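Local coordinates for purine nucleoside phosphorylase (Grouper iridovirus, PDB 3KHS), which probably catalyses the phosphate-dependent cleavage of purine nucleosides into free base and ribose 1-phosphate, at residues B[44-56]-B[82-96]. Residues are numbered along the deposited sequence; the frame is centred on the assembly and turned at random.
Sequences TVAYSDIPNFPVG and FHLYEGHTAARATFP. With PO4 (phosphate ion), chain G.
Pro54 and Phe53 pack against Phe82, Arg92, Phe95 and Pro96 in a largely apolar contact of the alpha/beta phosphorylase fold, which sets the loop after strand 42-46 on the loop and short helical turns of 82-96. The Pro54 ring is the wedge: its CB sits over the centre of one face of Phe82, 4.1 Å from the ring centroid and 12° off the normal, a CH-pi contact. Its CG faces the Arg92 guanidinium, 3.6 Å from CZ. Phe53 CZ meets Pro96 CB at 3.7 Å, with Pro96 CG over one face of the Phe53 ring and Ile50 CD1 over the opposite one. Tyr47 reaches Phe82 obliquely (planes at 42°), while its hydroxyl bonds to Gly80 O. His83, next after Phe82, leaves this packing for the phosphate: NE2 donates to phosphate O2 over 2.8 Å and ND1 to Glu86 OE2 over 3.0 Å, so bonds at both nitrogens hold the imidazole's rotation. Ser30, Ser217, Arg81 and Ala113 N also bind this ion, which occupies a position consistent with the substrate phosphate of the family. With the Arg92 chain bent at chi2, NH2 donates a hydrogen bond to Asn52 O (3.0 Å), in the guanidinium plane but 48° out of the carbonyl plane.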
loop_
_atom_site.group_PDB
_atom_site.type_symbol
_atom_site.label_atom_id
_atom_site.label_comp_id
_atom_site.label_asym_id
_atom_site.label_seq_id
_atom_site.Cartn_x
_atom_site.Cartn_y
_atom_site.Cartn_z
ATOM N N THR B 44 27.105 10.493 24.474
ATOM C CA THR B 44 26.576 9.482 23.578
ATOM C C THR B 44 25.712 8.465 24.301
ATOM O O THR B 44 26.102 7.942 25.347
ATOM C CB THR B 44 27.718 8.760 22.851
ATOM O OG1 THR B 44 28.434 9.712 22.052
ATOM C CG2 THR B 44 27.167 7.632 21.965
ATOM N N VAL B 45 24.537 8.188 23.737
ATOM C CA VAL B 45 23.625 7.229 24.327
ATOM C C VAL B 45 23.210 6.197 23.288
ATOM O O VAL B 45 22.541 6.531 22.316
ATOM C CB VAL B 45 22.384 7.941 24.884
ATOM C CG1 VAL B 45 21.584 6.991 25.733
ATOM C CG2 VAL B 45 22.801 9.167 25.694
ATOM N N ALA B 46 23.609 4.944 23.497
ATOM C CA ALA B 46 23.268 3.864 22.578
ATOM C C ALA B 46 21.759 3.740 22.505
ATOM O O ALA B 46 21.072 3.935 23.528
ATOM C CB ALA B 46 23.845 2.582 23.074
ATOM N N TYR B 47 21.237 3.419 21.319
ATOM C CA TYR B 47 19.784 3.258 21.171
ATOM C C TYR B 47 19.267 2.167 22.129
ATOM O O TYR B 47 18.178 2.264 22.693
ATOM C CB TYR B 47 19.404 2.868 19.732
ATOM C CG TYR B 47 19.490 3.986 18.720
ATOM C CD1 TYR B 47 19.662 5.312 19.125
ATOM C CD2 TYR B 47 19.426 3.715 17.348
ATOM C CE1 TYR B 47 19.778 6.339 18.201
ATOM C CE2 TYR B 47 19.537 4.733 16.407
ATOM C CZ TYR B 47 19.717 6.055 16.842
ATOM O OH TYR B 47 19.838 7.091 15.930
ATOM N N SER B 48 20.078 1.134 22.308
ATOM C CA SER B 48 19.726 0.006 23.144
ATOM C C SER B 48 19.424 0.352 24.603
ATOM O O SER B 48 18.703 -0.380 25.284
ATOM C CB SER B 48 20.844 -1.022 23.075
ATOM O OG SER B 48 22.067 -0.458 23.501
ATOM N N ASP B 49 19.974 1.461 25.081
ATOM C CA ASP B 49 19.751 1.875 26.462
ATOM C C ASP B 49 18.615 2.876 26.559
ATOM O O ASP B 49 18.177 3.217 27.655
ATOM C CB ASP B 49 21.004 2.530 27.070
ATOM C CG ASP B 49 22.204 1.596 27.121
ATOM O OD1 ASP B 49 22.034 0.396 27.421
ATOM O OD2 ASP B 49 23.335 2.070 26.878
ATOM N N ILE B 50 18.150 3.366 25.417
ATOM C CA ILE B 50 17.076 4.335 25.447
ATOM C C ILE B 50 15.703 3.689 25.544
ATOM O O ILE B 50 15.340 2.820 24.756
ATOM C CB ILE B 50 17.102 5.254 24.209
ATOM C CG1 ILE B 50 18.454 5.939 24.098
ATOM C CG2 ILE B 50 15.999 6.279 24.300
ATOM C CD1 ILE B 50 18.535 6.863 22.908
ATOM N N PRO B 51 14.932 4.106 26.544
ATOM C CA PRO B 51 13.579 3.654 26.839
ATOM C C PRO B 51 12.632 3.919 25.662
ATOM O O PRO B 51 12.607 5.023 25.129
ATOM C CB PRO B 51 13.206 4.508 28.041
ATOM C CG PRO B 51 14.499 4.661 28.765
ATOM C CD PRO B 51 15.509 4.853 27.679
ATOM N N ASN B 52 11.841 2.920 25.287
ATOM C CA ASN B 52 10.865 3.060 24.202
ATOM C C ASN B 52 11.421 3.075 22.774
ATOM O O ASN B 52 10.647 2.982 21.833
ATOM C CB ASN B 52 10.015 4.322 24.402
ATOM C CG ASN B 52 9.111 4.250 25.616
ATOM O OD1 ASN B 52 8.438 3.253 25.845
ATOM N ND2 ASN B 52 9.067 5.334 26.382
ATOM N N PHE B 53 12.737 3.214 22.607
ATOM C CA PHE B 53 13.337 3.229 21.263
ATOM C C PHE B 53 13.270 1.850 20.631
ATOM O O PHE B 53 13.544 0.837 21.290
ATOM C CB PHE B 53 14.813 3.662 21.320
ATOM C CG PHE B 53 15.101 4.996 20.666
ATOM C CD1 PHE B 53 14.373 6.131 20.997
ATOM C CD2 PHE B 53 16.126 5.117 19.741
ATOM C CE1 PHE B 53 14.657 7.369 20.417
ATOM C CE2 PHE B 53 16.424 6.347 19.152
ATOM C CZ PHE B 53 15.688 7.478 19.490
ATOM N N PRO B 54 12.908 1.785 19.347
ATOM C CA PRO B 54 12.845 0.460 18.709
ATOM C C PRO B 54 14.248 -0.137 18.661
ATOM O O PRO B 54 15.227 0.592 18.722
ATOM C CB PRO B 54 12.310 0.771 17.317
ATOM C CG PRO B 54 11.445 1.991 17.551
ATOM C CD PRO B 54 12.285 2.824 18.508
ATOM N N VAL B 55 14.347 -1.457 18.571
ATOM C CA VAL B 55 15.644 -2.123 18.488
ATOM C C VAL B 55 15.940 -2.346 17.004
ATOM O O VAL B 55 15.015 -2.390 16.190
ATOM C CB VAL B 55 15.615 -3.493 19.199
ATOM C CG1 VAL B 55 16.954 -4.181 19.050
ATOM C CG2 VAL B 55 15.277 -3.314 20.654
ATOM N N GLY B 56 17.215 -2.489 16.647
ATOM C CA GLY B 56 17.569 -2.695 15.248
ATOM C C GLY B 56 18.463 -3.900 15.002
ATOM O O GLY B 56 19.072 -4.037 13.936
ATOM N N PHE B 82 15.423 4.112 11.607
ATOM C CA PHE B 82 14.594 2.918 11.524
ATOM C C PHE B 82 13.781 2.967 10.228
ATOM O O PHE B 82 13.339 4.039 9.820
ATOM C CB PHE B 82 13.667 2.847 12.760
ATOM C CG PHE B 82 14.421 2.733 14.050
ATOM C CD1 PHE B 82 15.065 1.546 14.385
ATOM C CD2 PHE B 82 14.622 3.851 14.859
ATOM C CE1 PHE B 82 15.916 1.477 15.503
ATOM C CE2 PHE B 82 15.477 3.791 15.988
ATOM C CZ PHE B 82 16.123 2.606 16.303
ATOM N N HIS B 83 13.589 1.816 9.584
ATOM C CA HIS B 83 12.835 1.763 8.323
ATOM C C HIS B 83 11.713 0.761 8.342
ATOM O O HIS B 83 11.819 -0.298 8.983
ATOM C CB HIS B 83 13.704 1.327 7.128
ATOM C CG HIS B 83 15.049 1.968 7.062
ATOM N ND1 HIS B 83 16.083 1.607 7.895
ATOM C CD2 HIS B 83 15.539 2.931 6.244
ATOM C CE1 HIS B 83 17.157 2.319 7.598
ATOM N NE2 HIS B 83 16.856 3.130 6.598
ATOM N N LEU B 84 10.670 1.066 7.568
ATOM C CA LEU B 84 9.547 0.144 7.406
ATOM C C LEU B 84 9.986 -1.256 7.007
ATOM O O LEU B 84 9.427 -2.243 7.493
ATOM C CB LEU B 84 8.564 0.624 6.336
ATOM C CG LEU B 84 7.402 1.397 6.924
ATOM C CD1 LEU B 84 7.968 2.675 7.541
ATOM C CD2 LEU B 84 6.356 1.738 5.829
ATOM N N TYR B 85 10.988 -1.366 6.141
ATOM C CA TYR B 85 11.409 -2.693 5.686
ATOM C C TYR B 85 12.016 -3.582 6.764
ATOM O O TYR B 85 12.143 -4.800 6.555
ATOM C CB TYR B 85 12.364 -2.618 4.462
ATOM C CG TYR B 85 13.721 -2.015 4.743
ATOM C CD1 TYR B 85 14.055 -0.736 4.265
ATOM C CD2 TYR B 85 14.663 -2.694 5.518
ATOM C CE1 TYR B 85 15.302 -0.144 4.554
ATOM C CE2 TYR B 85 15.904 -2.117 5.816
ATOM C CZ TYR B 85 16.217 -0.834 5.322
ATOM O OH TYR B 85 17.461 -0.282 5.542
ATOM N N GLU B 86 12.381 -3.015 7.914
ATOM C CA GLU B 86 12.944 -3.867 8.953
ATOM C C GLU B 86 11.829 -4.544 9.715
ATOM O O GLU B 86 12.072 -5.470 10.481
ATOM C CB GLU B 86 13.786 -3.077 9.947
ATOM C CG GLU B 86 14.947 -2.362 9.361
ATOM C CD GLU B 86 15.529 -1.400 10.353
ATOM O OE1 GLU B 86 16.128 -1.873 11.346
ATOM O OE2 GLU B 86 15.377 -0.179 10.159
ATOM N N GLY B 87 10.606 -4.083 9.521
ATOM C CA GLY B 87 9.498 -4.695 10.232
ATOM C C GLY B 87 8.766 -3.732 11.150
ATOM O O GLY B 87 7.730 -4.081 11.707
ATOM N N HIS B 88 9.291 -2.515 11.307
ATOM C CA HIS B 88 8.644 -1.539 12.169
ATOM C C HIS B 88 7.454 -0.961 11.437
ATOM O O HIS B 88 7.462 -0.909 10.233
ATOM C CB HIS B 88 9.565 -0.370 12.495
ATOM C CG HIS B 88 10.904 -0.770 13.003
ATOM N ND1 HIS B 88 11.075 -1.499 14.153
ATOM C CD2 HIS B 88 12.145 -0.546 12.510
ATOM C CE1 HIS B 88 12.364 -1.715 14.349
ATOM N NE2 HIS B 88 13.036 -1.147 13.366
ATOM N N THR B 89 6.449 -0.528 12.182
ATOM C CA THR B 89 5.283 0.122 11.623
ATOM C C THR B 89 5.755 1.549 11.340
ATOM O O THR B 89 6.789 1.995 11.847
ATOM C CB THR B 89 4.184 0.247 12.649
ATOM O OG1 THR B 89 4.730 0.915 13.790
ATOM C CG2 THR B 89 3.675 -1.128 13.058
ATOM N N ALA B 90 4.988 2.274 10.554
ATOM C CA ALA B 90 5.377 3.626 10.217
ATOM C C ALA B 90 5.492 4.476 11.480
ATOM O O ALA B 90 6.414 5.279 11.616
ATOM C CB ALA B 90 4.371 4.238 9.243
ATOM N N ALA B 91 4.555 4.275 12.401
ATOM C CA ALA B 91 4.538 5.012 13.660
ATOM C C ALA B 91 5.765 4.667 14.490
ATOM O O ALA B 91 6.440 5.539 15.039
ATOM C CB ALA B 91 3.250 4.693 14.457
ATOM N N ARG B 92 6.053 3.386 14.580
ATOM C CA ARG B 92 7.196 2.924 15.340
ATOM C C ARG B 92 8.521 3.500 14.790
ATOM O O ARG B 92 9.345 4.021 15.546
ATOM C CB ARG B 92 7.217 1.406 15.274
ATOM C CG ARG B 92 8.050 0.764 16.287
ATOM C CD ARG B 92 7.248 0.445 17.526
ATOM N NE ARG B 92 8.193 0.106 18.585
ATOM C CZ ARG B 92 8.629 0.973 19.498
ATOM N NH1 ARG B 92 8.190 2.242 19.513
ATOM N NH2 ARG B 92 9.558 0.582 20.358
ATOM N N ALA B 93 8.728 3.416 13.477
ATOM C CA ALA B 93 9.980 3.898 12.884
ATOM C C ALA B 93 10.106 5.401 12.971
ATOM O O ALA B 93 11.177 5.948 12.772
ATOM C CB ALA B 93 10.100 3.475 11.385
ATOM N N THR B 94 9.004 6.082 13.243
ATOM C CA THR B 94 9.074 7.531 13.329
ATOM C C THR B 94 8.955 8.012 14.776
ATOM O O THR B 94 8.694 9.198 15.032
ATOM C CB THR B 94 7.970 8.225 12.457
ATOM O OG1 THR B 94 6.670 7.797 12.873
ATOM C CG2 THR B 94 8.175 7.921 10.998
ATOM N N PHE B 95 9.151 7.093 15.717
ATOM C CA PHE B 95 9.075 7.417 17.143
ATOM C C PHE B 95 10.196 8.393 17.525
ATOM O O PHE B 95 9.993 9.303 18.319
ATOM C CB PHE B 95 9.169 6.144 18.000
ATOM C CG PHE B 95 9.132 6.406 19.477
ATOM C CD1 PHE B 95 7.975 6.880 20.084
ATOM C CD2 PHE B 95 10.277 6.242 20.250
ATOM C CE1 PHE B 95 7.943 7.196 21.437
ATOM C CE2 PHE B 95 10.268 6.552 21.593
ATOM C CZ PHE B 95 9.096 7.032 22.198
ATOM N N PRO B 96 11.398 8.209 16.963
ATOM C CA PRO B 96 12.485 9.136 17.313
ATOM C C PRO B 96 12.165 10.587 16.909
ATOM O O PRO B 96 12.647 11.526 17.537
ATOM C CB PRO B 96 13.694 8.552 16.577
ATOM C CG PRO B 96 13.387 7.066 16.524
ATOM C CD PRO B 96 11.900 7.069 16.172
HETATM P P PO4 G . 18.740 5.362 4.193
HETATM O O1 PO4 G . 19.874 6.311 4.034
HETATM O O2 PO4 G . 18.353 5.276 5.637
HETATM O O3 PO4 G . 17.562 5.838 3.410
HETATM O O4 PO4 G . 19.155 4.020 3.702
#